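Local coordinates for protein alkaline phosphatase (Antarctic bacterium, PDB 2IUC) that probably hydrolyses phosphate monoesters, using two zinc ions and one magnesium ion at its active site, at residues A[80-85]-A[300-305]; A[86-91]-A[139-144]; A[133-138]-A[146-151]; A[39-44]-A[252-257]. All blocks are in the same frame, centred on the assembly; numbering follows the deposited sequence.

Contact 1. Residues A[80-85]-A[300-305]. With ZN (zinc ion), chain D.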
loop_
_atom_site.group_PDB
_atom_site.type_symbol
_atom_site.label_atom_id
_atom_site.label_comp_id
_atom_site.label_asym_id
_atom_site.label_seq_id
_atom_site.Cartn_x
_atom_site.Cartn_y
_atom_site.Cartn_z
ATOM N N ASP A 80 -6.281 -3.671 -18.399
ATOM C CA ASP A 80 -5.339 -3.388 -17.320
ATOM C C ASP A 80 -5.974 -2.544 -16.216
ATOM O O ASP A 80 -5.708 -2.754 -15.035
ATOM C CB ASP A 80 -4.071 -2.734 -17.802
ATOM C CG ASP A 80 -3.106 -3.743 -18.489
ATOM O OD1 ASP A 80 -3.171 -4.965 -18.240
ATOM O OD2 ASP A 80 -2.232 -3.257 -19.202
ATOM N N VAL A 81 -6.764 -1.589 -16.626
ATOM C CA VAL A 81 -7.566 -0.804 -15.644
ATOM C C VAL A 81 -9.011 -1.337 -15.515
ATOM O O VAL A 81 -9.836 -1.286 -16.473
ATOM C CB VAL A 81 -7.486 0.717 -15.989
ATOM C CG1 VAL A 81 -8.178 1.654 -14.929
ATOM C CG2 VAL A 81 -5.995 1.115 -16.262
ATOM N N THR A 82 -9.352 -1.734 -14.279
ATOM C CA THR A 82 -10.643 -2.326 -14.051
ATOM C C THR A 82 -11.689 -1.218 -13.846
ATOM O O THR A 82 -11.338 -0.087 -13.533
ATOM C CB THR A 82 -10.614 -3.201 -12.749
ATOM O OG1 THR A 82 -11.825 -3.963 -12.688
ATOM C CG2 THR A 82 -10.569 -2.286 -11.534
ATOM N N ASP A 83 -12.952 -1.548 -14.020
ATOM C CA ASP A 83 -14.036 -0.683 -13.474
ATOM C C ASP A 83 -14.611 -1.344 -12.219
ATOM O O ASP A 83 -14.182 -2.448 -11.816
ATOM C CB ASP A 83 -15.128 -0.380 -14.567
ATOM C CG ASP A 83 -16.158 -1.507 -14.752
ATOM O OD1 ASP A 83 -15.901 -2.738 -14.535
ATOM O OD2 ASP A 83 -17.279 -1.160 -15.155
ATOM N N SER A 84 -15.618 -0.733 -11.626
ATOM C CA SER A 84 -16.169 -1.282 -10.378
ATOM C C SER A 84 -16.911 -2.602 -10.570
ATOM O O SER A 84 -17.082 -3.423 -9.622
ATOM C CB SER A 84 -17.237 -0.320 -9.906
ATOM O OG SER A 84 -16.574 0.854 -9.561
ATOM N N ALA A 85 -17.471 -2.775 -11.779
ATOM C CA ALA A 85 -18.287 -3.954 -12.060
ATOM C C ALA A 85 -17.426 -5.223 -12.044
ATOM O O ALA A 85 -17.779 -6.203 -11.307
ATOM C CB ALA A 85 -18.990 -3.817 -13.370
ATOM N N SER A 300 -10.510 -2.283 -1.436
ATOM C CA SER A 300 -11.086 -1.415 -2.467
ATOM C C SER A 300 -11.129 -2.192 -3.750
ATOM O O SER A 300 -10.425 -3.202 -3.904
ATOM C CB SER A 300 -10.213 -0.188 -2.718
ATOM O OG SER A 300 -9.907 0.486 -1.524
ATOM N N ASP A 301 -11.967 -1.730 -4.687
ATOM C CA ASP A 301 -11.916 -2.324 -6.020
ATOM C C ASP A 301 -10.773 -1.871 -6.937
ATOM O O ASP A 301 -10.343 -2.646 -7.814
ATOM C CB ASP A 301 -13.279 -2.197 -6.733
ATOM C CG ASP A 301 -13.831 -0.731 -6.771
ATOM O OD1 ASP A 301 -13.251 0.242 -6.223
ATOM O OD2 ASP A 301 -14.819 -0.518 -7.519
ATOM N N HIS A 302 -10.289 -0.630 -6.794
ATOM C CA HIS A 302 -9.239 -0.029 -7.633
ATOM C C HIS A 302 -9.093 1.387 -7.021
ATOM O O HIS A 302 -9.871 1.783 -6.119
ATOM C CB HIS A 302 -9.703 0.073 -9.141
ATOM C CG HIS A 302 -11.003 0.829 -9.245
ATOM N ND1 HIS A 302 -11.066 2.198 -9.084
ATOM C CD2 HIS A 302 -12.280 0.415 -9.328
ATOM C CE1 HIS A 302 -12.313 2.590 -9.046
ATOM N NE2 HIS A 302 -13.073 1.533 -9.219
ATOM N N GLU A 303 -8.094 2.134 -7.500
ATOM C CA GLU A 303 -7.827 3.500 -7.139
ATOM C C GLU A 303 -8.464 4.446 -8.162
ATOM O O GLU A 303 -8.587 4.089 -9.343
ATOM C CB GLU A 303 -6.311 3.714 -7.230
ATOM C CG GLU A 303 -5.889 4.989 -6.551
ATOM C CD GLU A 303 -5.824 6.280 -7.456
ATOM O OE1 GLU A 303 -5.855 6.207 -8.731
ATOM O OE2 GLU A 303 -5.628 7.364 -6.853
ATOM N N THR A 304 -8.839 5.634 -7.726
ATOM C CA THR A 304 -9.317 6.651 -8.694
ATOM C C THR A 304 -8.715 8.076 -8.556
ATOM O O THR A 304 -8.636 8.668 -7.438
ATOM C CB THR A 304 -10.822 6.878 -8.538
ATOM O OG1 THR A 304 -11.480 5.638 -8.608
ATOM C CG2 THR A 304 -11.397 7.843 -9.737
ATOM N N GLY A 305 -8.382 8.677 -9.718
ATOM C CA GLY A 305 -7.888 10.061 -9.717
ATOM C C GLY A 305 -6.386 10.323 -9.603
ATOM O O GLY A 305 -5.980 11.483 -9.770
HETATM ZN ZN ZN D . -15.026 1.381 -8.373
HETATM O O HOH W 1 -16.818 -2.285 -7.032
#

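Contact 2. Residues A[86-91]-A[139-144]. With MG (magnesium ion), chain F.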
loop_
_atom_site.group_PDB
_atom_site.type_symbol
_atom_site.label_atom_id
_atom_site.label_comp_id
_atom_site.label_asym_id
_atom_site.label_seq_id
_atom_site.Cartn_x
_atom_site.Cartn_y
_atom_site.Cartn_z
ATOM N N SER A 86 -16.349 -5.234 -12.839
ATOM C CA SER A 86 -15.521 -6.447 -12.871
ATOM C C SER A 86 -14.740 -6.567 -11.539
ATOM O O SER A 86 -14.502 -7.667 -11.083
ATOM C CB SER A 86 -14.594 -6.483 -14.054
ATOM O OG SER A 86 -13.935 -5.264 -14.198
ATOM N N GLY A 87 -14.382 -5.439 -10.959
ATOM C CA GLY A 87 -13.717 -5.319 -9.646
ATOM C C GLY A 87 -14.505 -5.988 -8.554
ATOM O O GLY A 87 -13.960 -6.727 -7.810
ATOM N N ALA A 88 -15.799 -5.693 -8.440
ATOM C CA ALA A 88 -16.581 -6.262 -7.396
ATOM C C ALA A 88 -16.954 -7.718 -7.712
ATOM O O ALA A 88 -17.204 -8.486 -6.783
ATOM C CB ALA A 88 -17.836 -5.493 -7.222
ATOM N N THR A 89 -17.211 -8.026 -9.007
ATOM C CA THR A 89 -17.541 -9.388 -9.386
ATOM C C THR A 89 -16.323 -10.285 -9.106
ATOM O O THR A 89 -16.499 -11.454 -8.756
ATOM C CB THR A 89 -17.932 -9.469 -10.899
ATOM O OG1 THR A 89 -19.158 -8.778 -11.062
ATOM C CG2 THR A 89 -18.101 -10.899 -11.322
ATOM N N ALA A 90 -15.100 -9.769 -9.216
ATOM C CA ALA A 90 -13.923 -10.584 -8.789
ATOM C C ALA A 90 -14.062 -10.971 -7.250
ATOM O O ALA A 90 -13.788 -12.108 -6.838
ATOM C CB ALA A 90 -12.628 -9.852 -9.070
ATOM N N PHE A 91 -14.549 -10.053 -6.429
ATOM C CA PHE A 91 -14.761 -10.371 -4.990
ATOM C C PHE A 91 -15.981 -11.219 -4.733
ATOM O O PHE A 91 -15.915 -12.138 -3.932
ATOM C CB PHE A 91 -14.970 -9.091 -4.151
ATOM C CG PHE A 91 -13.858 -8.089 -4.240
ATOM C CD1 PHE A 91 -14.152 -6.744 -4.158
ATOM C CD2 PHE A 91 -12.530 -8.484 -4.420
ATOM C CE1 PHE A 91 -13.111 -5.767 -4.197
ATOM C CE2 PHE A 91 -11.452 -7.506 -4.472
ATOM C CZ PHE A 91 -11.759 -6.159 -4.333
ATOM N N ALA A 139 -24.452 -4.395 -6.632
ATOM C CA ALA A 139 -25.188 -5.153 -7.617
ATOM C C ALA A 139 -24.454 -6.456 -7.880
ATOM O O ALA A 139 -25.059 -7.433 -8.075
ATOM C CB ALA A 139 -25.321 -4.378 -8.971
ATOM N N SER A 140 -23.145 -6.452 -7.853
ATOM C CA SER A 140 -22.413 -7.654 -8.188
ATOM C C SER A 140 -22.556 -8.673 -7.055
ATOM O O SER A 140 -22.179 -9.812 -7.245
ATOM C CB SER A 140 -20.922 -7.318 -8.268
ATOM O OG SER A 140 -20.631 -6.463 -9.364
ATOM N N PHE A 141 -23.093 -8.266 -5.878
ATOM C CA PHE A 141 -23.442 -9.234 -4.811
ATOM C C PHE A 141 -24.798 -9.962 -4.796
ATOM O O PHE A 141 -24.937 -10.959 -4.072
ATOM C CB PHE A 141 -23.092 -8.680 -3.411
ATOM C CG PHE A 141 -21.651 -8.496 -3.212
ATOM C CD1 PHE A 141 -21.016 -7.394 -3.738
ATOM C CD2 PHE A 141 -20.882 -9.484 -2.504
ATOM C CE1 PHE A 141 -19.626 -7.232 -3.569
ATOM C CE2 PHE A 141 -19.482 -9.344 -2.327
ATOM C CZ PHE A 141 -18.845 -8.248 -2.840
ATOM N N TYR A 142 -25.772 -9.522 -5.606
ATOM C CA TYR A 142 -27.080 -10.093 -5.650
ATOM C C TYR A 142 -27.706 -10.212 -7.071
ATOM O O TYR A 142 -28.743 -10.832 -7.173
ATOM C CB TYR A 142 -28.046 -9.282 -4.732
ATOM C CG TYR A 142 -28.368 -7.873 -5.248
ATOM C CD1 TYR A 142 -29.329 -7.680 -6.249
ATOM C CD2 TYR A 142 -27.776 -6.767 -4.701
ATOM C CE1 TYR A 142 -29.678 -6.400 -6.712
ATOM C CE2 TYR A 142 -28.076 -5.457 -5.174
ATOM C CZ TYR A 142 -29.028 -5.304 -6.198
ATOM O OH TYR A 142 -29.344 -4.053 -6.597
ATOM N N ALA A 143 -27.071 -9.673 -8.120
ATOM C CA ALA A 143 -27.598 -9.725 -9.527
ATOM C C ALA A 143 -26.610 -10.377 -10.481
ATOM O O ALA A 143 -25.429 -10.677 -10.116
ATOM C CB ALA A 143 -27.933 -8.292 -10.076
ATOM N N HIS A 144 -27.084 -10.604 -11.712
ATOM C CA HIS A 144 -26.303 -11.199 -12.720
ATOM C C HIS A 144 -26.776 -10.514 -13.995
ATOM O O HIS A 144 -27.902 -10.767 -14.436
ATOM C CB HIS A 144 -26.620 -12.723 -12.831
ATOM C CG HIS A 144 -26.264 -13.486 -11.590
ATOM N ND1 HIS A 144 -24.967 -13.782 -11.263
ATOM C CD2 HIS A 144 -27.029 -13.947 -10.568
ATOM C CE1 HIS A 144 -24.934 -14.381 -10.083
ATOM N NE2 HIS A 144 -26.171 -14.511 -9.642
HETATM MG MG MG F . -30.361 -10.628 -14.615
HETATM O O HOH W 2 -32.425 -11.350 -15.301
HETATM O O HOH W 3 -29.735 -12.188 -16.338
HETATM O O HOH W 4 -30.466 -12.886 -13.498
#

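Contact 3. Residues A[133-138]-A[146-151]. With MG (magnesium ion), chain E.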
loop_
_atom_site.group_PDB
_atom_site.type_symbol
_atom_site.label_atom_id
_atom_site.label_comp_id
_atom_site.label_asym_id
_atom_site.label_seq_id
_atom_site.Cartn_x
_atom_site.Cartn_y
_atom_site.Cartn_z
ATOM N N ILE A 133 -28.611 1.286 -4.514
ATOM C CA ILE A 133 -28.359 -0.151 -4.201
ATOM C C ILE A 133 -28.168 -0.936 -5.517
ATOM O O ILE A 133 -27.749 -2.130 -5.524
ATOM C CB ILE A 133 -29.542 -0.726 -3.351
ATOM C CG1 ILE A 133 -29.135 -1.966 -2.481
ATOM C CG2 ILE A 133 -30.716 -1.171 -4.302
ATOM C CD1 ILE A 133 -27.889 -1.764 -1.579
ATOM N N THR A 134 -28.527 -0.304 -6.656
ATOM C CA THR A 134 -28.347 -0.980 -7.960
ATOM C C THR A 134 -27.003 -0.668 -8.614
ATOM O O THR A 134 -26.760 -1.145 -9.759
ATOM C CB THR A 134 -29.446 -0.518 -8.964
ATOM O OG1 THR A 134 -29.355 0.923 -9.152
ATOM C CG2 THR A 134 -30.834 -0.885 -8.439
ATOM N N HIS A 135 -26.183 0.174 -7.977
ATOM C CA HIS A 135 -24.839 0.575 -8.511
ATOM C C HIS A 135 -23.901 -0.672 -8.586
ATOM O O HIS A 135 -24.216 -1.665 -7.987
ATOM C CB HIS A 135 -24.182 1.709 -7.677
ATOM C CG HIS A 135 -23.332 2.630 -8.507
ATOM N ND1 HIS A 135 -21.958 2.546 -8.536
ATOM C CD2 HIS A 135 -23.677 3.627 -9.374
ATOM C CE1 HIS A 135 -21.490 3.454 -9.391
ATOM N NE2 HIS A 135 -22.513 4.126 -9.903
ATOM N N ALA A 136 -22.814 -0.607 -9.344
ATOM C CA ALA A 136 -22.125 -1.816 -9.769
ATOM C C ALA A 136 -21.611 -2.660 -8.577
ATOM O O ALA A 136 -21.559 -3.897 -8.616
ATOM C CB ALA A 136 -21.016 -1.396 -10.616
ATOM N N THR A 137 -21.189 -2.001 -7.521
ATOM C CA THR A 137 -20.540 -2.758 -6.385
ATOM C C THR A 137 -21.563 -3.597 -5.650
ATOM O O THR A 137 -21.417 -4.821 -5.611
ATOM C CB THR A 137 -19.692 -1.806 -5.484
ATOM O OG1 THR A 137 -18.757 -1.074 -6.294
ATOM C CG2 THR A 137 -18.981 -2.549 -4.343
ATOM N N PRO A 138 -22.649 -2.951 -5.060
ATOM C CA PRO A 138 -23.664 -3.815 -4.424
ATOM C C PRO A 138 -24.303 -4.826 -5.371
ATOM O O PRO A 138 -24.639 -5.987 -4.991
ATOM C CB PRO A 138 -24.716 -2.802 -3.885
ATOM C CG PRO A 138 -24.439 -1.465 -4.543
ATOM C CD PRO A 138 -22.997 -1.508 -5.000
ATOM N N LEU A 146 -25.562 -8.562 -17.951
ATOM C CA LEU A 146 -24.457 -8.467 -18.895
ATOM C C LEU A 146 -23.677 -7.145 -18.839
ATOM O O LEU A 146 -22.495 -7.049 -19.270
ATOM C CB LEU A 146 -24.963 -8.672 -20.361
ATOM C CG LEU A 146 -25.490 -10.058 -20.743
ATOM C CD1 LEU A 146 -25.628 -10.137 -22.316
ATOM C CD2 LEU A 146 -24.653 -11.195 -20.248
ATOM N N ASN A 147 -24.349 -6.107 -18.340
ATOM C CA ASN A 147 -23.776 -4.795 -18.270
ATOM C C ASN A 147 -24.366 -4.080 -17.073
ATOM O O ASN A 147 -25.613 -4.123 -16.810
ATOM C CB ASN A 147 -24.106 -3.987 -19.554
ATOM C CG ASN A 147 -23.304 -2.741 -19.655
ATOM O OD1 ASN A 147 -23.574 -1.765 -18.961
ATOM N ND2 ASN A 147 -22.265 -2.750 -20.539
ATOM N N ARG A 148 -23.469 -3.344 -16.399
ATOM C CA ARG A 148 -23.786 -2.650 -15.154
ATOM C C ARG A 148 -24.784 -1.532 -15.366
ATOM O O ARG A 148 -25.343 -1.067 -14.410
ATOM C CB ARG A 148 -22.516 -1.961 -14.619
ATOM C CG ARG A 148 -21.888 -0.936 -15.625
ATOM C CD ARG A 148 -20.629 -0.491 -15.037
ATOM N NE ARG A 148 -20.863 0.361 -13.850
ATOM C CZ ARG A 148 -19.892 0.965 -13.148
ATOM N NH1 ARG A 148 -18.588 0.737 -13.474
ATOM N NH2 ARG A 148 -20.218 1.777 -12.113
ATOM N N GLY A 149 -24.979 -1.044 -16.608
ATOM C CA GLY A 149 -25.910 0.088 -16.740
ATOM C C GLY A 149 -27.351 -0.384 -16.852
ATOM O O GLY A 149 -28.269 0.441 -17.040
ATOM N N LEU A 150 -27.586 -1.700 -16.820
ATOM C CA LEU A 150 -28.937 -2.241 -16.859
ATOM C C LEU A 150 -29.564 -2.186 -15.428
ATOM O O LEU A 150 -29.932 -3.193 -14.859
ATOM C CB LEU A 150 -28.848 -3.698 -17.330
ATOM C CG LEU A 150 -28.205 -3.786 -18.711
ATOM C CD1 LEU A 150 -28.031 -5.201 -19.234
ATOM C CD2 LEU A 150 -28.993 -2.952 -19.740
ATOM N N GLU A 151 -29.687 -1.004 -14.843
ATOM C CA GLU A 151 -29.972 -0.955 -13.404
ATOM C C GLU A 151 -31.431 -1.354 -13.035
ATOM O O GLU A 151 -31.691 -1.757 -11.882
ATOM C CB GLU A 151 -29.565 0.406 -12.837
ATOM C CG GLU A 151 -28.047 0.529 -12.657
ATOM C CD GLU A 151 -27.595 1.889 -12.112
ATOM O OE1 GLU A 151 -27.178 2.754 -12.921
ATOM O OE2 GLU A 151 -27.579 2.113 -10.873
HETATM MG MG MG E . -19.044 1.253 -6.197
HETATM O O HOH W 5 -24.750 -1.288 -11.972
HETATM O O HOH W 6 -19.430 1.211 -8.355
HETATM O O HOH W 7 -21.254 1.296 -6.022
HETATM O O HOH W 8 -18.994 3.353 -6.137
#

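Contact 4. Residues A[39-44]-A[252-257]. With MG (magnesium ion), chain E; ZN (zinc ion), chain D.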
loop_
_atom_site.group_PDB
_atom_site.type_symbol
_atom_site.label_atom_id
_atom_site.label_comp_id
_atom_site.label_asym_id
_atom_site.label_seq_id
_atom_site.Cartn_x
_atom_site.Cartn_y
_atom_site.Cartn_z
ATOM N N LEU A 39 -17.419 -7.774 4.865
ATOM C CA LEU A 39 -16.553 -7.211 3.841
ATOM C C LEU A 39 -16.940 -5.713 3.612
ATOM O O LEU A 39 -18.093 -5.396 3.189
ATOM C CB LEU A 39 -16.686 -8.000 2.568
ATOM C CG LEU A 39 -15.935 -7.513 1.318
ATOM C CD1 LEU A 39 -14.398 -7.536 1.483
ATOM C CD2 LEU A 39 -16.352 -8.517 0.142
ATOM N N LEU A 40 -15.966 -4.807 3.852
ATOM C CA LEU A 40 -16.107 -3.340 3.665
ATOM C C LEU A 40 -15.264 -2.945 2.436
ATOM O O LEU A 40 -14.088 -3.292 2.318
ATOM C CB LEU A 40 -15.661 -2.579 4.921
ATOM C CG LEU A 40 -16.376 -2.978 6.228
ATOM C CD1 LEU A 40 -15.759 -2.329 7.417
ATOM C CD2 LEU A 40 -17.842 -2.572 6.263
ATOM N N ILE A 41 -15.910 -2.320 1.454
ATOM C CA ILE A 41 -15.246 -2.001 0.184
ATOM C C ILE A 41 -15.316 -0.515 0.082
ATOM O O ILE A 41 -16.429 0.083 0.147
ATOM C CB ILE A 41 -16.015 -2.659 -1.045
ATOM C CG1 ILE A 41 -16.018 -4.190 -0.924
ATOM C CG2 ILE A 41 -15.461 -2.088 -2.415
ATOM C CD1 ILE A 41 -16.869 -4.902 -2.014
ATOM N N SER A 42 -14.144 0.120 -0.022
ATOM C CA SER A 42 -14.071 1.556 -0.220
ATOM C C SER A 42 -13.831 1.675 -1.751
ATOM O O SER A 42 -12.726 1.394 -2.263
ATOM C CB SER A 42 -12.895 2.097 0.557
ATOM O OG SER A 42 -11.801 1.182 0.397
ATOM N N ASP A 43 -14.860 2.088 -2.449
ATOM C CA ASP A 43 -14.743 2.226 -3.882
ATOM C C ASP A 43 -13.778 3.289 -4.285
ATOM O O ASP A 43 -13.968 4.459 -3.932
ATOM C CB ASP A 43 -16.097 2.540 -4.506
ATOM C CG ASP A 43 -16.124 2.192 -6.037
ATOM O OD1 ASP A 43 -15.294 2.655 -6.778
ATOM O OD2 ASP A 43 -16.998 1.421 -6.466
ATOM N N GLY A 44 -12.751 2.909 -5.051
ATOM C CA GLY A 44 -11.824 3.913 -5.566
ATOM C C GLY A 44 -10.736 4.398 -4.631
ATOM O O GLY A 44 -10.090 5.378 -4.945
ATOM N N MET A 252 -21.703 -7.175 3.010
ATOM C CA MET A 252 -20.860 -6.309 2.267
ATOM C C MET A 252 -21.385 -4.855 2.488
ATOM O O MET A 252 -22.560 -4.547 2.168
ATOM C CB MET A 252 -20.885 -6.714 0.785
ATOM C CG MET A 252 -19.745 -6.062 -0.026
ATOM S SD MET A 252 -20.083 -4.268 -0.237
ATOM C CE MET A 252 -21.310 -4.374 -1.539
ATOM N N SER A 253 -20.521 -3.978 3.005
ATOM C CA SER A 253 -20.853 -2.542 3.131
ATOM C C SER A 253 -19.888 -1.765 2.343
ATOM O O SER A 253 -18.634 -1.973 2.410
ATOM C CB SER A 253 -20.802 -1.979 4.578
ATOM O OG SER A 253 -21.725 -2.678 5.341
ATOM N N GLU A 254 -20.439 -0.824 1.561
ATOM C CA GLU A 254 -19.589 -0.121 0.610
ATOM C C GLU A 254 -19.593 1.381 0.904
ATOM O O GLU A 254 -20.688 2.002 1.005
ATOM C CB GLU A 254 -20.108 -0.306 -0.841
ATOM C CG GLU A 254 -19.057 0.316 -1.786
ATOM C CD GLU A 254 -19.636 0.694 -3.148
ATOM O OE1 GLU A 254 -20.858 0.757 -3.296
ATOM O OE2 GLU A 254 -18.834 0.891 -4.059
ATOM N N GLY A 255 -18.386 1.945 1.057
ATOM C CA GLY A 255 -18.130 3.420 0.987
ATOM C C GLY A 255 -18.069 3.849 -0.508
ATOM O O GLY A 255 -16.982 3.904 -1.111
ATOM N N SER A 256 -19.250 4.009 -1.112
ATOM C CA SER A 256 -19.432 4.169 -2.582
ATOM C C SER A 256 -18.917 5.445 -3.180
ATOM O O SER A 256 -18.495 5.461 -4.378
ATOM C CB SER A 256 -20.934 4.071 -2.962
ATOM O OG SER A 256 -21.543 3.025 -2.257
ATOM N N GLN A 257 -18.958 6.536 -2.412
ATOM C CA GLN A 257 -18.782 7.869 -3.030
ATOM C C GLN A 257 -17.342 8.337 -2.966
ATOM O O GLN A 257 -16.961 9.377 -3.543
ATOM C CB GLN A 257 -19.750 8.883 -2.379
ATOM C CG GLN A 257 -21.192 8.427 -2.630
ATOM C CD GLN A 257 -22.183 9.537 -2.288
ATOM O OE1 GLN A 257 -21.862 10.693 -2.452
ATOM N NE2 GLN A 257 -23.402 9.173 -1.869
HETATM MG MG MG E . -19.044 1.253 -6.197
HETATM ZN ZN ZN D . -15.026 1.381 -8.373
HETATM O O HOH W 7 -21.254 1.296 -6.022
HETATM O O HOH W 8 -18.994 3.353 -6.137
HETATM O O HOH W 6 -19.430 1.211 -8.355
#

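Contact 1. Residues A[80-85]-A[300-305]
Asp301 and His302 each hold CG between their own backbone N and carbonyl carbon (chi1 53° and 55°), while Ser84 turns OG away from its carbonyl carbon (chi1 -67°); together these torsions bring three ligands onto one zinc ion. Ser84 OG lies 2.0 Å from the metal, Asp301 OD2 2.1 Å and His302 NE2 2.1 Å, and Asp43 adds the fourth bond. Ser84, predicted to form the phosphoserine intermediate, brings its oxygen to the edge of the imidazole, near the ring plane. The 3.0 Å between Ser84 OG and Asp301 OD2 separates two ligands of the same metal and is not a hydrogen bond. A water bridges the same residues, donating to Ser84 O and, at 2.7 Å, to Asp301 OD2, while Asp301 OD1 accepts from Gly44 N. Zinc on His302 NE2 and a bond from His302 ND1 to Glu303 O (3.1 Å), nearly straight at the hydrogen though well above the carbonyl plane, hold the ring's rotation. The Thr82 methyl lies obliquely to the histidine, CG2 3.5 Å from His302 CB. A glycine in place of Thr82 removes both branches and would probably open a gap against His302 CB and leave Asp83 O without its hydroxyl donor. Asp83 caps helix 84-93 and salt-bridges Arg148; residues 300-305 run from strand 294-299 of the central sheet into strand 303-304, paired with strand 337-338.

Contact 2. Residues A[86-91]-A[139-144]
Ser140 meets Ala88 and Thr89 of helix 84-93 with a short hydroxymethyl, while Phe141 brings the end of a long flat ring up to Ala88 and Phe91. The CB of Ser140 points toward the helix and, with OG, sits against the methyl of Ala88, the CB of Ala88 lying 3.7 Å from Ser140 OG. Thr89 stands roughly at right angles to this, with OG1 3.2 Å from Ser140 OG. Each hydroxyl also has a backbone partner in its own part of the chain: Ser140 OG bonds to Ala136 O, and Thr89 OG1 to Ala85 O. Phe141 reaches forward with its far rim. CE1 makes an apolar contact with Ala88 CB at 4.4 Å, and CZ meets Phe91 CB, which comes obliquely to the ring, at 4.2 Å. The aromatic end of Phe91 leads away from the loop instead, folding back along its own helix (chi1 -57°) until Gly87 O stands 3.6 Å above the middle of the Phe91 ring. Farther along the loop, His144 O binds a magnesium ion together with three waters, Glu153 and Asp157. The contact thus joins helix 84-93 to the loop between helices 136-139 and 151-157, while both phenylalanines also rest on strand 36-42 of the central sheet and Phe141 extends onto strand 249-255.

Contact 3. Residues A[133-138]-A[146-151]
Glu151 gives up the largest surface here, against Thr134. The two side chains cross at about a right angle, and Thr134 OG1, set between its backbone N and carbonyl carbon (chi1 60°), donates to Glu151 OE2 at 2.7 Å. The hydroxyl meets the anti side of that oxygen, 23° out of the carboxylate plane, and also hydrogen-bonds Ser132 OG. An alanine in place of Glu151 would probably leave Thr134 without its acceptor and open a gap where the carboxylate had lain. Arg148, next in buried area, bends at chi3 and spreads its guanidinium over the methyl of Ala136, with CZ 3.6 Å from Ala136 CB. The guanidinium edge meets the His135 ring, Arg148 NH2 being 3.4 Å from His135 CE1, the planes 87° apart. Arg148 NH1 forms a salt bridge with Asp83, and a water donates to both Thr134 O and Arg148 O. His135 ND1 lies 2.9 Å from each of two waters on the magnesium ion that Thr137 OG1 ligates, a second-shell position. Asn147 forms an Asx turn within the type I turn before helix 151-157, and an arginine held by an aspartate close to Ser84 is consistent with the phosphate-binding arginine of alkaline phosphatases.

Contact 4. Residues A[39-44]-A[252-257]
Leu39 to Ser42 pair in register with Met252 to Gly255 as neighbouring parallel strands in the central sheet of the alkaline phosphatase alpha/beta fold, their axes 4.7 Å apart. Backbone bonds come first. Ser253 N donates to Leu39 O at 2.8 Å, Ile41 N to Ser253 O and Gly255 N to Ile41 O. The series continues with Asp43 N, which reaches Gly255 O at 3.1 Å, from 37° out of the carbonyl plane. CA-H...O contacts from Met252, Leu40 and Glu254 supplement these bonds.

Apolar packing lies on the face of Leu39 and Ile41, where the bent chain of Met252 crosses Ile41 at about a right angle, its CG 3.7 Å from Ile41 CD1, and Leu39 CD2 closes on the same methionine; Phe141 packs over Leu39 and Met252. The other face has a tight carbon contact, Leu40 CD2 to Ser253 CB at 3.5 Å, while Ser253 OG turns to Thr235.

Metal binding is the third kind, toward the C-terminal side of the pair. Asp43 swings its carboxylate out opposite its backbone N (chi1 -160°) and bridges two ions, OD1 reaching the zinc at 2.1 Å and OD2 the magnesium at 2.1 Å. The extended Glu254 chain adds OE2 to the magnesium, while Thr137 and three waters complete the shell. One of those waters donates to Glu254 OE1, an oxygen also gripped by Ser256 OG, which donates at 2.6 Å from above the carboxylate plane, 70° out of it.

In the fold
From the N terminus, residues 39-44 open contact 4, and their strand waits more than 200 residues for 252-257. Within that span begins contact 1, whose loop from 80-85 ends only at 300-305, so contacts 1 and 4 cross. Helix 84-93 continues directly into contact 2, which closes a much shorter loop at 139-144, and contact 3, joining 133-138 to 146-151, crosses it. Both of these lie wholly within the spans of contacts 1 and 4. Contacts 1 and 4 share the zinc ion, contacts 3 and 4 the magnesium; together the four bind helix 84-93 and residues 133-151 to the central strands round the metal site.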